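Long-range contacts in nitrilotriacetate monooxygenase (Burkholderia pseudomallei, PDB 3SDO), which probably acts as an FMN-dependent monooxygenase of the NtaA/SnaA/DszA family, built on a luciferase-like TIM barrel: residues Arg251-Ala256 / Asp265-Phe270; Ile216-Ser221 / Arg231-Val236; Trp26-Val31 / Thr401-Asp406; Gly20-Ala25 / Arg289-Leu294. One frame throughout, in Å; residues are numbered along the deposited sequence.

How the contacts relate
From the N terminus, the long loop after strand 11-15 supplies first segment 20-25 of contact 4 and then segment 26-31 of contact 3. Far along the chain, 289-294 answers the former and 401-406 the latter, so these two contacts cross; they also touch, K27 and H28 bonding to L294 and Q290. Both contacts close very large loops, and inside them lie contact 2 (216-221 with 231-236) and, after it in series, contact 1 (251-256 with 265-270). Those two join successive beta-alpha-beta units of the barrel and meet where strands 235-238 and 268-277 pair. Contact 4 ties the loop to helix 281-292, contact 3 to helix 401-418.

Contact 1. Residues Arg251-Ala256 / Asp265-Phe270; sequences RRVKAA and DHVKVF
V253 overlaps two valines of the 265-270 segment, V267 and V269, with one methyl group, CG1. This is the helix-on-strand packing of a beta-alpha-beta unit of the TIM barrel: strand 235-238, helix 243-259, strand 268-277. With CG1 anti to the backbone N (chi1 165°), the methyl lies 3.8 Å from CG1 of V267, the two side chains passing at a slant. The same V253 CG1 meets V269 tip to tip, 3.9 Å from its CG2. V236 of the preceding strand also packs on V253 and V267, so the apolar layer continues from one strand to the next.

The next residue, K254, reaches the strand by a different route. Its CB points to the side, but the chain bends at chi2 (-84°) and then runs extended, bringing the ammonium group to the backbone just before the strand. On the way, CE lies 4.2 Å from CG2 of V269, so the aliphatic part of the lysine extends the valine cluster. The charged end has further partners in the carbonyl O of P264 and the carboxylate of D392, which also accepts from the backbone N of V269; this shared acid probably favours a charged lysine. Across the contact, K254 NZ donates to V267 O at 2.8 Å, tilted 33° from the carbonyl plane.

Contact 2. Residues Ile216-Ser221 / Arg231-Val236; sequences IFQAGS and RSADAV
I216 and A235 begin the backbone pairing of two parallel strands. I216 O takes two donors, D234 N at 2.8 Å and A235 N at 3.1 Å, and A235 O in turn accepts from Q218 N. Two CA-H...O contacts, from F217 CA to A235 O and from V236 CA to Q218 O, lie between the strands.

Side chains add two polar bonds. D234 OD2 receives I216 N at 2.8 Å, nearly straight at 175°, through the lone pair facing away from the other carboxylate oxygen. Q218 runs extended beyond CG, which carries NE2 to S232 OG at 2.7 Å, with the hydroxyl close to the amide plane. S232 OG is also bonded to L228 O, tying this buried amide to helix 223-232.

Apolar contact comes from A235 CB, which sits over the F217 ring, 3.8 Å from its centroid, in a CH-pi contact; on the Q218 side, A233 CB lies 3.9 Å from the amide carbon CD of Q218. Strand 215-218, helix 223-232 and strand 235-238 form a beta-alpha-beta unit of the TIM barrel, and the loop after strand 215-218 carries S221, a predicted FMN-binding residue, as expected for the C-terminal strand ends of this fold.

Contact 3. Residues Trp26-Val31 / Thr401-Asp406; sequences WKHPSV and TGFGLD
F403 sets CE2 of its ring over one face of the H28 imidazole, toward the rim, with CD2 just beside it at H28 CE1. The closest pair is F403 CD2 to H28 CE1 at 3.3 Å, while the ring centroids are 4.8 Å apart and the planes meet at an oblique 44°. P29 CD lies against the opposite imidazole face, so the histidine is held between a proline and a phenylalanine. The phenylalanine CG stands between the backbone N and the carbonyl carbon (chi1 83°), a position that swings the ring back toward the loop. V291 and K287 of helix 281-292 also pack on F403.

S30 lies beside that ring. Its OG takes the backbone N-H of F403 at 3.2 Å, lies near the plane of the phenylalanine ring at its edge, and is 2.9 Å from H28 ND1, with which it shares a hydrogen bond. S30 N donates to H28 ND1 from a position tilted out of the imidazole plane, which helps to fix the ring, whose NE2 bonds to Q290.

G402 brings its backbone up to V31, with V31 CG1 3.3 Å from G402 N and 3.7 Å from G402 CA. The type I beta turn from H28 to V31 thus packs on the N-terminal part of helix 401-418, joining the long loop after strand 11-15 to the helix that follows strand 393-396 of the barrel.

Contact 4. Residues Gly20-Ala25 / Arg289-Leu294; sequences GANMNA and RQVRDL
L294 meets the 20-25 loop all along its side chain. CB lies 3.9 Å from N24 CB and 4.0 Å from N22 OD1. CG comes 4.2 Å from N24 O, and beyond it the branches part: CD1 packs against N22 OD1 and A25 CA, both at 3.9 Å, while CD2 remains near N24 O. The leucine thus rests on N24 CB and O, A25 CA and the N22 amide oxygen.

That oxygen has a second task, since N22 OD1 accepts from N24 N at 2.8 Å and closes an Asx turn. Because CG of N22 is anti to its backbone N (chi1 -177°), the other arm of the amide extends toward the helix, where ND2 touches V291 CG1. ND2 also donates to a water that is weakly bonded to V291 O, and to N364. N24 reaches back to the leucine backbone: its ND2 donates to L294 O at 3.0 Å, bent to 146° and arriving from above the carbonyl plane. K27 donates to the same oxygen, and E299 is another partner of N24 ND2.

Here an Asx turn overlapping a type I beta turn, N22 to A25, packs on the C-terminal end of helix 281-292, joining the loop after the barrel's first strand to a helix following strand 268-277.

Contact 1. Residues Arg251-Ala256 / Asp265-Phe270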
loop_
_atom_site.group_PDB
_atom_site.type_symbol
_atom_site.label_atom_id
_atom_site.label_comp_id
_atom_site.label_asym_id
_atom_site.label_seq_id
_atom_site.Cartn_x
_atom_site.Cartn_y
_atom_site.Cartn_z
ATOM N N ARG A 251 -27.141 16.381 9.642
ATOM C CA ARG A 251 -27.749 17.621 9.133
ATOM C C ARG A 251 -26.716 18.650 8.707
ATOM O O ARG A 251 -26.881 19.293 7.678
ATOM C CB ARG A 251 -28.706 18.241 10.179
ATOM C CG ARG A 251 -29.987 17.426 10.398
ATOM C CD ARG A 251 -31.141 18.221 11.026
ATOM N NE ARG A 251 -30.966 18.423 12.462
ATOM C CZ ARG A 251 -30.449 19.514 13.036
ATOM N NH1 ARG A 251 -30.029 20.557 12.308
ATOM N NH2 ARG A 251 -30.350 19.561 14.359
ATOM N N ARG A 252 -25.642 18.783 9.481
ATOM C CA ARG A 252 -24.576 19.740 9.156
ATOM C C ARG A 252 -23.802 19.353 7.898
ATOM O O ARG A 252 -23.493 20.220 7.068
ATOM C CB ARG A 252 -23.616 19.897 10.347
ATOM C CG ARG A 252 -24.279 20.459 11.584
ATOM C CD ARG A 252 -23.319 20.506 12.761
ATOM N NE ARG A 252 -22.276 21.508 12.571
ATOM C CZ ARG A 252 -21.155 21.566 13.287
ATOM N NH1 ARG A 252 -20.904 20.648 14.223
ATOM N NH2 ARG A 252 -20.267 22.530 13.055
ATOM N N VAL A 253 -23.499 18.058 7.749
ATOM C CA VAL A 253 -22.745 17.576 6.585
ATOM C C VAL A 253 -23.582 17.775 5.311
ATOM O O VAL A 253 -23.092 18.271 4.281
ATOM C CB VAL A 253 -22.356 16.095 6.733
ATOM C CG1 VAL A 253 -21.898 15.513 5.353
ATOM C CG2 VAL A 253 -21.283 15.936 7.839
ATOM N N LYS A 254 -24.855 17.422 5.384
ATOM C CA LYS A 254 -25.738 17.601 4.236
ATOM C C LYS A 254 -25.896 19.074 3.867
ATOM O O LYS A 254 -25.832 19.420 2.679
ATOM C CB LYS A 254 -27.097 16.933 4.487
ATOM C CG LYS A 254 -27.002 15.405 4.663
ATOM C CD LYS A 254 -26.976 14.592 3.368
ATOM C CE LYS A 254 -26.908 13.085 3.729
ATOM N NZ LYS A 254 -26.915 12.119 2.621
ATOM N N ALA A 255 -26.089 19.953 4.852
ATOM C CA ALA A 255 -26.194 21.404 4.555
ATOM C C ALA A 255 -24.870 21.939 4.000
ATOM O O ALA A 255 -24.848 22.772 3.092
ATOM C CB ALA A 255 -26.616 22.196 5.799
ATOM N N ALA A 256 -23.757 21.475 4.545
ATOM C CA ALA A 256 -22.449 21.900 4.038
ATOM C C ALA A 256 -22.312 21.497 2.564
ATOM O O ALA A 256 -21.789 22.268 1.773
ATOM C CB ALA A 256 -21.285 21.326 4.892
ATOM N N ASP A 265 -27.639 14.280 -1.594
ATOM C CA ASP A 265 -28.063 12.896 -1.823
ATOM C C ASP A 265 -26.841 11.996 -2.101
ATOM O O ASP A 265 -26.867 10.807 -1.826
ATOM C CB ASP A 265 -29.043 12.913 -3.025
ATOM C CG ASP A 265 -29.759 11.583 -3.288
ATOM O OD1 ASP A 265 -29.830 10.719 -2.397
ATOM O OD2 ASP A 265 -30.294 11.440 -4.432
ATOM N N HIS A 266 -25.769 12.569 -2.644
ATOM C CA HIS A 266 -24.579 11.792 -3.004
ATOM C C HIS A 266 -23.429 12.008 -2.025
ATOM O O HIS A 266 -22.279 11.708 -2.338
ATOM C CB HIS A 266 -24.126 12.129 -4.415
ATOM C CG HIS A 266 -25.198 11.945 -5.435
ATOM N ND1 HIS A 266 -26.011 10.833 -5.452
ATOM C CD2 HIS A 266 -25.593 12.724 -6.470
ATOM C CE1 HIS A 266 -26.877 10.946 -6.441
ATOM N NE2 HIS A 266 -26.652 12.087 -7.071
ATOM N N VAL A 267 -23.737 12.531 -0.847
ATOM C CA VAL A 267 -22.750 12.578 0.232
ATOM C C VAL A 267 -23.278 11.695 1.318
ATOM O O VAL A 267 -24.176 12.094 2.067
ATOM C CB VAL A 267 -22.548 13.979 0.780
ATOM C CG1 VAL A 267 -21.439 13.953 1.891
ATOM C CG2 VAL A 267 -22.251 14.966 -0.375
ATOM N N LYS A 268 -22.736 10.486 1.390
ATOM C CA LYS A 268 -23.248 9.470 2.292
ATOM C C LYS A 268 -22.708 9.669 3.716
ATOM O O LYS A 268 -21.508 9.915 3.911
ATOM C CB LYS A 268 -22.853 8.077 1.788
ATOM C CG LYS A 268 -23.219 7.784 0.331
ATOM C CD LYS A 268 -24.727 7.814 0.079
ATOM C CE LYS A 268 -25.005 7.283 -1.305
ATOM N NZ LYS A 268 -26.421 7.262 -1.698
ATOM N N VAL A 269 -23.566 9.532 4.712
ATOM C CA VAL A 269 -23.140 9.658 6.111
ATOM C C VAL A 269 -23.255 8.308 6.812
ATOM O O VAL A 269 -24.347 7.735 6.889
ATOM C CB VAL A 269 -23.949 10.723 6.846
ATOM C CG1 VAL A 269 -23.614 10.737 8.329
ATOM C CG2 VAL A 269 -23.720 12.123 6.219
ATOM N N PHE A 270 -22.122 7.827 7.330
ATOM C CA PHE A 270 -21.979 6.488 7.910
ATOM C C PHE A 270 -21.418 6.546 9.342
ATOM O O PHE A 270 -20.203 6.493 9.548
ATOM C CB PHE A 270 -21.038 5.657 7.024
ATOM C CG PHE A 270 -21.557 5.422 5.612
ATOM C CD1 PHE A 270 -22.927 5.343 5.331
ATOM C CD2 PHE A 270 -20.680 5.255 4.572
ATOM C CE1 PHE A 270 -23.375 5.096 4.022
ATOM C CE2 PHE A 270 -21.115 4.983 3.293
ATOM C CZ PHE A 270 -22.437 4.911 3.002
#

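Contact 2. Residues Ile216-Ser221 / Arg231-Val236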
loop_
_atom_site.group_PDB
_atom_site.type_symbol
_atom_site.label_atom_id
_atom_site.label_comp_id
_atom_site.label_asym_id
_atom_site.label_seq_id
_atom_site.Cartn_x
_atom_site.Cartn_y
_atom_site.Cartn_z
ATOM N N ILE A 216 -14.016 9.316 -2.213
ATOM C CA ILE A 216 -13.406 10.063 -1.119
ATOM C C ILE A 216 -14.236 9.914 0.152
ATOM O O ILE A 216 -15.434 10.263 0.184
ATOM C CB ILE A 216 -13.253 11.567 -1.450
ATOM C CG1 ILE A 216 -12.455 11.766 -2.732
ATOM C CG2 ILE A 216 -12.587 12.337 -0.283
ATOM C CD1 ILE A 216 -11.115 11.043 -2.796
ATOM N N PHE A 217 -13.574 9.391 1.184
ATOM C CA PHE A 217 -14.096 9.293 2.534
ATOM C C PHE A 217 -13.414 10.349 3.393
ATOM O O PHE A 217 -12.231 10.666 3.192
ATOM C CB PHE A 217 -13.807 7.903 3.116
ATOM C CG PHE A 217 -14.701 6.824 2.578
ATOM C CD1 PHE A 217 -14.578 6.389 1.286
ATOM C CD2 PHE A 217 -15.646 6.234 3.391
ATOM C CE1 PHE A 217 -15.389 5.403 0.805
ATOM C CE2 PHE A 217 -16.495 5.267 2.913
ATOM C CZ PHE A 217 -16.376 4.860 1.622
ATOM N N GLN A 218 -14.157 10.905 4.339
ATOM C CA GLN A 218 -13.567 11.819 5.318
ATOM C C GLN A 218 -14.263 11.666 6.657
ATOM O O GLN A 218 -15.357 11.145 6.723
ATOM C CB GLN A 218 -13.671 13.266 4.842
ATOM C CG GLN A 218 -12.862 13.586 3.616
ATOM C CD GLN A 218 -13.031 15.001 3.149
ATOM O OE1 GLN A 218 -13.413 15.889 3.927
ATOM N NE2 GLN A 218 -12.795 15.220 1.843
ATOM N N ALA A 219 -13.621 12.099 7.727
ATOM C CA ALA A 219 -14.241 12.030 9.061
ATOM C C ALA A 219 -14.089 13.300 9.877
ATOM O O ALA A 219 -14.077 13.251 11.099
ATOM C CB ALA A 219 -13.690 10.848 9.829
ATOM N N GLY A 220 -14.031 14.453 9.220
ATOM C CA GLY A 220 -13.924 15.717 9.954
ATOM C C GLY A 220 -15.118 15.906 10.892
ATOM O O GLY A 220 -16.246 15.573 10.545
ATOM N N SER A 221 -14.845 16.433 12.079
ATOM C CA SER A 221 -15.836 16.599 13.125
ATOM C C SER A 221 -15.880 18.030 13.657
ATOM O O SER A 221 -16.891 18.471 14.199
ATOM C CB SER A 221 -15.506 15.648 14.263
ATOM O OG SER A 221 -14.207 15.916 14.749
ATOM N N ARG A 231 -17.722 20.076 1.052
ATOM C CA ARG A 231 -17.151 20.538 -0.209
ATOM C C ARG A 231 -16.507 19.436 -1.036
ATOM O O ARG A 231 -16.356 19.605 -2.249
ATOM C CB ARG A 231 -16.084 21.593 0.043
ATOM C CG ARG A 231 -16.664 22.943 0.459
ATOM C CD ARG A 231 -15.649 23.775 1.208
ATOM N NE ARG A 231 -14.343 23.763 0.555
ATOM C CZ ARG A 231 -13.167 23.732 1.196
ATOM N NH1 ARG A 231 -13.091 23.698 2.532
ATOM N NH2 ARG A 231 -12.044 23.733 0.490
ATOM N N SER A 232 -16.095 18.331 -0.397
ATOM C CA SER A 232 -15.217 17.364 -1.105
ATOM C C SER A 232 -15.392 15.868 -0.798
ATOM O O SER A 232 -14.817 15.046 -1.500
ATOM C CB SER A 232 -13.737 17.748 -0.910
ATOM O OG SER A 232 -13.309 17.516 0.443
ATOM N N ALA A 233 -16.184 15.489 0.198
ATOM C CA ALA A 233 -16.340 14.051 0.497
ATOM C C ALA A 233 -17.499 13.411 -0.270
ATOM O O ALA A 233 -18.525 14.055 -0.497
ATOM C CB ALA A 233 -16.526 13.852 1.981
ATOM N N ASP A 234 -17.334 12.141 -0.635
ATOM C CA ASP A 234 -18.428 11.292 -1.144
ATOM C C ASP A 234 -19.117 10.559 -0.006
ATOM O O ASP A 234 -20.293 10.203 -0.110
ATOM C CB ASP A 234 -17.889 10.258 -2.125
ATOM C CG ASP A 234 -17.236 10.895 -3.324
ATOM O OD1 ASP A 234 -17.907 11.713 -3.977
ATOM O OD2 ASP A 234 -16.068 10.580 -3.624
ATOM N N ALA A 235 -18.368 10.303 1.067
ATOM C CA ALA A 235 -18.867 9.554 2.209
ATOM C C ALA A 235 -18.140 10.058 3.449
ATOM O O ALA A 235 -16.954 10.355 3.393
ATOM C CB ALA A 235 -18.628 8.060 2.028
ATOM N N VAL A 236 -18.873 10.190 4.546
ATOM C CA VAL A 236 -18.368 10.772 5.748
ATOM C C VAL A 236 -18.708 9.852 6.882
ATOM O O VAL A 236 -19.822 9.370 6.979
ATOM C CB VAL A 236 -18.993 12.167 5.993
ATOM C CG1 VAL A 236 -18.391 12.823 7.241
ATOM C CG2 VAL A 236 -18.802 13.063 4.744
#

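Contact 3. Residues Trp26-Val31 / Thr401-Asp406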
loop_
_atom_site.group_PDB
_atom_site.type_symbol
_atom_site.label_atom_id
_atom_site.label_comp_id
_atom_site.label_asym_id
_atom_site.label_seq_id
_atom_site.Cartn_x
_atom_site.Cartn_y
_atom_site.Cartn_z
ATOM N N TRP A 26 -6.855 -8.788 20.716
ATOM C CA TRP A 26 -5.872 -9.861 20.437
ATOM C C TRP A 26 -5.950 -11.007 21.455
ATOM O O TRP A 26 -5.430 -12.106 21.196
ATOM C CB TRP A 26 -4.430 -9.335 20.415
ATOM C CG TRP A 26 -3.890 -8.875 21.743
ATOM C CD1 TRP A 26 -4.030 -7.623 22.308
ATOM C CD2 TRP A 26 -3.106 -9.639 22.667
ATOM N NE1 TRP A 26 -3.405 -7.574 23.531
ATOM C CE2 TRP A 26 -2.822 -8.795 23.778
ATOM C CE3 TRP A 26 -2.608 -10.944 22.666
ATOM C CZ2 TRP A 26 -2.065 -9.218 24.868
ATOM C CZ3 TRP A 26 -1.869 -11.375 23.775
ATOM C CH2 TRP A 26 -1.597 -10.510 24.852
ATOM N N LYS A 27 -6.519 -10.723 22.627
ATOM C CA LYS A 27 -6.689 -11.727 23.680
ATOM C C LYS A 27 -7.893 -12.646 23.442
ATOM O O LYS A 27 -7.997 -13.694 24.084
ATOM C CB LYS A 27 -6.889 -11.081 25.061
ATOM C CG LYS A 27 -5.800 -10.151 25.569
ATOM C CD LYS A 27 -6.105 -9.799 27.049
ATOM C CE LYS A 27 -5.253 -8.674 27.577
ATOM N NZ LYS A 27 -5.736 -8.084 28.886
ATOM N N HIS A 28 -8.835 -12.240 22.590
ATOM C CA HIS A 28 -10.066 -13.027 22.420
ATOM C C HIS A 28 -9.824 -14.281 21.582
ATOM O O HIS A 28 -9.208 -14.181 20.514
ATOM C CB HIS A 28 -11.196 -12.202 21.788
ATOM C CG HIS A 28 -12.538 -12.796 22.042
ATOM N ND1 HIS A 28 -13.131 -13.676 21.169
ATOM C CD2 HIS A 28 -13.346 -12.728 23.125
ATOM C CE1 HIS A 28 -14.276 -14.091 21.688
ATOM N NE2 HIS A 28 -14.423 -13.539 22.881
ATOM N N PRO A 29 -10.322 -15.457 22.047
ATOM C CA PRO A 29 -10.074 -16.715 21.326
ATOM C C PRO A 29 -10.680 -16.833 19.933
ATOM O O PRO A 29 -10.288 -17.713 19.203
ATOM C CB PRO A 29 -10.670 -17.799 22.244
ATOM C CG PRO A 29 -11.538 -17.089 23.218
ATOM C CD PRO A 29 -11.039 -15.678 23.322
ATOM N N SER A 30 -11.624 -15.973 19.561
ATOM C CA SER A 30 -12.208 -16.038 18.220
ATOM C C SER A 30 -11.308 -15.445 17.112
ATOM O O SER A 30 -11.676 -15.491 15.931
ATOM C CB SER A 30 -13.573 -15.338 18.202
ATOM O OG SER A 30 -13.455 -13.903 18.286
ATOM N N VAL A 31 -10.170 -14.858 17.485
ATOM C CA VAL A 31 -9.193 -14.364 16.513
ATOM C C VAL A 31 -7.811 -14.934 16.808
ATOM O O VAL A 31 -7.536 -15.310 17.940
ATOM C CB VAL A 31 -9.137 -12.796 16.487
ATOM C CG1 VAL A 31 -10.526 -12.202 16.168
ATOM C CG2 VAL A 31 -8.584 -12.251 17.809
ATOM N N THR A 401 -13.134 -8.646 15.841
ATOM C CA THR A 401 -13.427 -8.850 14.420
ATOM C C THR A 401 -13.887 -10.293 14.096
ATOM O O THR A 401 -14.580 -10.522 13.099
ATOM C CB THR A 401 -12.188 -8.520 13.554
ATOM O OG1 THR A 401 -11.555 -7.310 14.024
ATOM C CG2 THR A 401 -12.582 -8.360 12.095
ATOM N N GLY A 402 -13.481 -11.245 14.930
ATOM C CA GLY A 402 -13.916 -12.646 14.825
ATOM C C GLY A 402 -15.403 -12.817 15.080
ATOM O O GLY A 402 -16.216 -12.710 14.163
ATOM N N PHE A 403 -15.785 -13.085 16.321
ATOM C CA PHE A 403 -17.200 -13.356 16.613
ATOM C C PHE A 403 -18.082 -12.162 16.324
ATOM O O PHE A 403 -19.230 -12.335 15.950
ATOM C CB PHE A 403 -17.414 -13.850 18.045
ATOM C CG PHE A 403 -17.498 -12.759 19.066
ATOM C CD1 PHE A 403 -18.697 -12.131 19.319
ATOM C CD2 PHE A 403 -16.379 -12.370 19.775
ATOM C CE1 PHE A 403 -18.785 -11.137 20.272
ATOM C CE2 PHE A 403 -16.458 -11.373 20.725
ATOM C CZ PHE A 403 -17.663 -10.752 20.977
ATOM N N GLY A 404 -17.552 -10.949 16.470
ATOM C CA GLY A 404 -18.334 -9.749 16.174
ATOM C C GLY A 404 -18.911 -9.721 14.768
ATOM O O GLY A 404 -20.117 -9.476 14.573
ATOM N N LEU A 405 -18.056 -9.929 13.768
ATOM C CA LEU A 405 -18.533 -9.923 12.397
ATOM C C LEU A 405 -19.404 -11.143 12.092
ATOM O O LEU A 405 -20.418 -11.018 11.403
ATOM C CB LEU A 405 -17.362 -9.870 11.416
ATOM C CG LEU A 405 -17.679 -9.746 9.923
ATOM C CD1 LEU A 405 -18.389 -8.434 9.599
ATOM C CD2 LEU A 405 -16.358 -9.835 9.145
ATOM N N ASP A 406 -19.002 -12.324 12.567
ATOM C CA ASP A 406 -19.795 -13.532 12.357
ATOM C C ASP A 406 -21.230 -13.318 12.854
ATOM O O ASP A 406 -22.188 -13.598 12.131
ATOM C CB ASP A 406 -19.207 -14.732 13.096
ATOM C CG ASP A 406 -17.865 -15.176 12.540
ATOM O OD1 ASP A 406 -17.428 -14.675 11.487
ATOM O OD2 ASP A 406 -17.250 -16.045 13.157
#

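Contact 4. Residues Gly20-Ala25 / Arg289-Leu294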
loop_
_atom_site.group_PDB
_atom_site.type_symbol
_atom_site.label_atom_id
_atom_site.label_comp_id
_atom_site.label_asym_id
_atom_site.label_seq_id
_atom_site.Cartn_x
_atom_site.Cartn_y
_atom_site.Cartn_z
ATOM N N GLY A 20 -9.536 -6.365 16.341
ATOM C CA GLY A 20 -10.795 -5.737 16.698
ATOM C C GLY A 20 -10.661 -4.277 17.065
ATOM O O GLY A 20 -9.560 -3.780 17.283
ATOM N N ALA A 21 -11.796 -3.603 17.137
ATOM C CA ALA A 21 -11.844 -2.200 17.548
ATOM C C ALA A 21 -11.472 -2.056 19.018
ATOM O O ALA A 21 -10.964 -1.002 19.433
ATOM C CB ALA A 21 -13.225 -1.604 17.291
ATOM N N ASN A 22 -11.719 -3.102 19.813
ATOM C CA ASN A 22 -11.268 -3.099 21.206
ATOM C C ASN A 22 -9.742 -3.282 21.236
ATOM O O ASN A 22 -9.198 -4.201 20.604
ATOM C CB ASN A 22 -11.986 -4.179 22.027
ATOM C CG ASN A 22 -11.598 -4.151 23.497
ATOM O OD1 ASN A 22 -10.456 -4.455 23.848
ATOM N ND2 ASN A 22 -12.525 -3.743 24.357
ATOM N N MET A 23 -9.063 -2.416 21.977
ATOM C CA MET A 23 -7.607 -2.399 21.979
ATOM C C MET A 23 -7.005 -3.749 22.392
ATOM O O MET A 23 -5.901 -4.084 21.965
ATOM C CB MET A 23 -7.069 -1.257 22.867
ATOM C CG MET A 23 -7.244 -1.420 24.372
ATOM S SD MET A 23 -6.329 -0.206 25.395
ATOM C CE MET A 23 -6.568 1.288 24.428
ATOM N N ASN A 24 -7.736 -4.499 23.223
ATOM C CA ASN A 24 -7.278 -5.792 23.734
ATOM C C ASN A 24 -7.911 -7.014 23.049
ATOM O O ASN A 24 -7.870 -8.122 23.573
ATOM C CB ASN A 24 -7.472 -5.846 25.239
ATOM C CG ASN A 24 -6.387 -5.040 26.003
ATOM O OD1 ASN A 24 -5.443 -4.494 25.398
ATOM N ND2 ASN A 24 -6.533 -4.963 27.318
ATOM N N ALA A 25 -8.422 -6.806 21.840
ATOM C CA ALA A 25 -9.099 -7.864 21.096
ATOM C C ALA A 25 -8.166 -9.038 20.757
ATOM O O ALA A 25 -8.640 -10.166 20.540
ATOM C CB ALA A 25 -9.741 -7.286 19.805
ATOM N N ARG A 289 -19.954 -8.599 28.522
ATOM C CA ARG A 289 -19.061 -8.801 29.668
ATOM C C ARG A 289 -17.706 -9.402 29.232
ATOM O O ARG A 289 -16.650 -9.027 29.769
ATOM C CB ARG A 289 -19.744 -9.651 30.756
ATOM C CG ARG A 289 -20.833 -8.870 31.528
ATOM C CD ARG A 289 -21.335 -9.605 32.778
ATOM N NE ARG A 289 -22.413 -10.541 32.452
ATOM C CZ ARG A 289 -23.683 -10.192 32.233
ATOM N NH1 ARG A 289 -24.066 -8.917 32.305
ATOM N NH2 ARG A 289 -24.576 -11.127 31.935
ATOM N N GLN A 290 -17.735 -10.308 28.256
ATOM C CA GLN A 290 -16.496 -10.890 27.711
ATOM C C GLN A 290 -15.639 -9.772 27.140
ATOM O O GLN A 290 -14.451 -9.656 27.444
ATOM C CB GLN A 290 -16.780 -11.859 26.562
ATOM C CG GLN A 290 -17.181 -13.249 26.944
ATOM C CD GLN A 290 -17.334 -14.162 25.710
ATOM O OE1 GLN A 290 -16.780 -13.902 24.626
ATOM N NE2 GLN A 290 -18.105 -15.227 25.874
ATOM N N VAL A 291 -16.251 -8.953 26.300
ATOM C CA VAL A 291 -15.555 -7.832 25.699
ATOM C C VAL A 291 -14.960 -6.929 26.780
ATOM O O VAL A 291 -13.784 -6.616 26.727
ATOM C CB VAL A 291 -16.470 -7.059 24.744
ATOM C CG1 VAL A 291 -15.885 -5.718 24.399
ATOM C CG2 VAL A 291 -16.702 -7.887 23.475
ATOM N N ARG A 292 -15.775 -6.567 27.775
ATOM C CA ARG A 292 -15.328 -5.799 28.929
ATOM C C ARG A 292 -14.071 -6.418 29.549
ATOM O O ARG A 292 -13.084 -5.718 29.779
ATOM C CB ARG A 292 -16.464 -5.704 29.966
ATOM C CG ARG A 292 -16.144 -4.957 31.269
ATOM C CD ARG A 292 -17.151 -5.324 32.384
ATOM N NE ARG A 292 -17.037 -6.738 32.734
ATOM C CZ ARG A 292 -17.892 -7.433 33.483
ATOM N NH1 ARG A 292 -18.964 -6.866 34.024
ATOM N NH2 ARG A 292 -17.649 -8.723 33.709
ATOM N N ASP A 293 -14.097 -7.731 29.786
ATOM C CA ASP A 293 -13.013 -8.390 30.521
ATOM C C ASP A 293 -11.720 -8.594 29.717
ATOM O O ASP A 293 -10.761 -9.159 30.233
ATOM C CB ASP A 293 -13.481 -9.725 31.091
ATOM C CG ASP A 293 -14.539 -9.558 32.178
ATOM O OD1 ASP A 293 -14.737 -8.432 32.693
ATOM O OD2 ASP A 293 -15.186 -10.564 32.507
ATOM N N LEU A 294 -11.702 -8.138 28.476
ATOM C CA LEU A 294 -10.473 -8.055 27.687
ATOM C C LEU A 294 -9.477 -7.071 28.317
ATOM O O LEU A 294 -8.266 -7.231 28.178
ATOM C CB LEU A 294 -10.784 -7.614 26.254
ATOM C CG LEU A 294 -11.571 -8.619 25.394
ATOM C CD1 LEU A 294 -11.739 -8.095 23.981
ATOM C CD2 LEU A 294 -10.914 -9.977 25.370
HETATM O O HOH W 1 -12.982 -3.436 27.126
#